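Local coordinates for protein Protease/Reverse transcriptase/ribonuclease H (Eastern chimpanzee simian foamy virus, PDB 7KSF) that serves in foamy virus replication, joining an aspartic protease, a reverse transcriptase that copies the viral genome into DNA, and an RNase H in one polypeptide, at residues 592-597 and 612-617. The protein carries 1 engineered substitution. Residues are numbered along the deposited sequence; the frame is centred on the assembly and turned at random.
Sequences FYTDGS and MGIVHA. With CA (calcium ion), chain B.
Tyr593 and Val615 face each other as an antiparallel hydrogen-bonded pair, Tyr593 N reaching Val615 O at 3.0 Å and Val615 N returning to Tyr593 O at 2.9 Å. Toward Gly596, Asp595 and Gly613 form the next hydrogen-bonded pair, with Gly613 N to Asp595 O at 3.0 Å, while the bond from Asp595 N to Gly613 O is weak.

The Phe592 ring meets the imidazole of His616 obliquely, their planes inclined at 49°; Phe592 CE2 sits over one imidazole face, near its rim. His616 CG is anti to its own backbone N (chi1 -169°), which carries the imidazole across the Phe592 ring. Farther round that ring, Phe592 CD1 has Ile614 CG2 at the ring edge, 4.0 Å away. On the other face of the sheet, the Tyr593 ring meets the Ala617 methyl with its edge, CE2 to CB 3.6 Å, and Val615 CG1 also lies near the ring plane.

Beyond the last hydrogen-bonded pair, Gly596 O and Glu642 bind the calcium ion. Asp595 lies close to Asp665 and Asp736, a cluster of carboxylates consistent with the acidic active site of RNase H enzymes.

Thr594 OG1 is hydrogen-bonded to Ile663 O of strand 660-664, which runs parallel to 590-597 on its other side. Helix 638-654 packs on Phe592 and Thr594, and helix 727-744 on Tyr593 and Val615. Strand 590-597 is the middle strand of the five-stranded RNase H sheet, and 610-618 lies between it and the edge strand 624-634.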
# COMPACT_ATOMS: atom_id res chain seq x y z
N PHE A 592 1.91 -6.62 -28.75
CA PHE A 592 0.75 -6.49 -29.63
C PHE A 592 1.13 -5.68 -30.86
O PHE A 592 1.42 -4.48 -30.75
CB PHE A 592 -0.42 -5.85 -28.89
CG PHE A 592 -1.20 -6.80 -28.03
CD1 PHE A 592 -2.32 -7.44 -28.52
CD2 PHE A 592 -0.80 -7.05 -26.73
CE1 PHE A 592 -3.03 -8.33 -27.73
CE2 PHE A 592 -1.51 -7.93 -25.93
CZ PHE A 592 -2.63 -8.57 -26.43
N TYR A 593 1.15 -6.33 -32.02
CA TYR A 593 1.37 -5.65 -33.28
C TYR A 593 0.02 -5.30 -33.90
O TYR A 593 -0.87 -6.15 -33.96
CB TYR A 593 2.19 -6.51 -34.24
CG TYR A 593 3.54 -6.93 -33.72
CD1 TYR A 593 4.63 -6.07 -33.79
CD2 TYR A 593 3.73 -8.18 -33.16
CE1 TYR A 593 5.87 -6.45 -33.32
CE2 TYR A 593 4.96 -8.57 -32.68
CZ TYR A 593 6.03 -7.70 -32.76
OH TYR A 593 7.26 -8.08 -32.28
N THR A 594 -0.12 -4.06 -34.36
CA THR A 594 -1.36 -3.61 -34.97
C THR A 594 -1.07 -2.95 -36.31
O THR A 594 0.06 -2.56 -36.61
CB THR A 594 -2.12 -2.62 -34.07
OG1 THR A 594 -1.32 -1.45 -33.86
CG2 THR A 594 -2.46 -3.25 -32.74
N ASP A 595 -2.13 -2.84 -37.11
CA ASP A 595 -2.06 -2.22 -38.43
C ASP A 595 -3.49 -2.05 -38.94
O ASP A 595 -4.44 -2.57 -38.35
CB ASP A 595 -1.22 -3.05 -39.40
CG ASP A 595 -0.89 -2.30 -40.67
OD1 ASP A 595 -1.71 -2.33 -41.61
OD2 ASP A 595 0.19 -1.67 -40.73
N GLY A 596 -3.62 -1.33 -40.05
CA GLY A 596 -4.90 -1.10 -40.68
C GLY A 596 -4.79 -0.54 -42.08
O GLY A 596 -4.00 0.37 -42.33
N SER A 597 -5.59 -1.08 -42.99
CA SER A 597 -5.55 -0.69 -44.39
C SER A 597 -6.93 -0.26 -44.84
O SER A 597 -7.93 -0.50 -44.16
CB SER A 597 -5.02 -1.84 -45.26
OG SER A 597 -3.81 -2.35 -44.75
N MET A 612 -8.35 -4.07 -40.23
CA MET A 612 -7.29 -3.96 -39.25
C MET A 612 -6.73 -5.33 -38.91
O MET A 612 -7.34 -6.37 -39.19
CB MET A 612 -7.79 -3.26 -37.98
CG MET A 612 -8.83 -4.05 -37.20
SD MET A 612 -9.57 -3.09 -35.87
CE MET A 612 -10.52 -4.34 -35.01
N GLY A 613 -5.55 -5.34 -38.29
CA GLY A 613 -4.90 -6.58 -37.93
C GLY A 613 -4.24 -6.51 -36.57
O GLY A 613 -3.61 -5.51 -36.23
N ILE A 614 -4.38 -7.57 -35.78
CA ILE A 614 -3.85 -7.62 -34.42
C ILE A 614 -3.10 -8.93 -34.23
O ILE A 614 -3.58 -9.99 -34.64
CB ILE A 614 -4.97 -7.47 -33.36
CG1 ILE A 614 -5.70 -6.13 -33.51
CG2 ILE A 614 -4.41 -7.62 -31.96
CD1 ILE A 614 -6.92 -6.17 -34.41
N VAL A 615 -1.93 -8.85 -33.61
CA VAL A 615 -1.08 -10.02 -33.35
C VAL A 615 -0.64 -9.98 -31.90
O VAL A 615 -0.14 -8.96 -31.42
CB VAL A 615 0.15 -10.05 -34.28
CG1 VAL A 615 1.05 -11.21 -33.93
CG2 VAL A 615 -0.28 -10.13 -35.74
N HIS A 616 -0.83 -11.10 -31.19
CA HIS A 616 -0.35 -11.26 -29.82
C HIS A 616 0.93 -12.09 -29.86
O HIS A 616 0.90 -13.27 -30.21
CB HIS A 616 -1.41 -11.92 -28.94
CG HIS A 616 -1.09 -11.88 -27.48
ND1 HIS A 616 -2.06 -11.70 -26.51
CD2 HIS A 616 0.08 -11.99 -26.81
CE1 HIS A 616 -1.49 -11.70 -25.32
NE2 HIS A 616 -0.19 -11.88 -25.47
N ALA A 617 2.05 -11.47 -29.49
CA ALA A 617 3.35 -12.11 -29.52
C ALA A 617 3.98 -12.08 -28.14
O ALA A 617 3.84 -11.10 -27.40
CB ALA A 617 4.28 -11.44 -30.53
CA CA B . -2.37 0.61 -41.89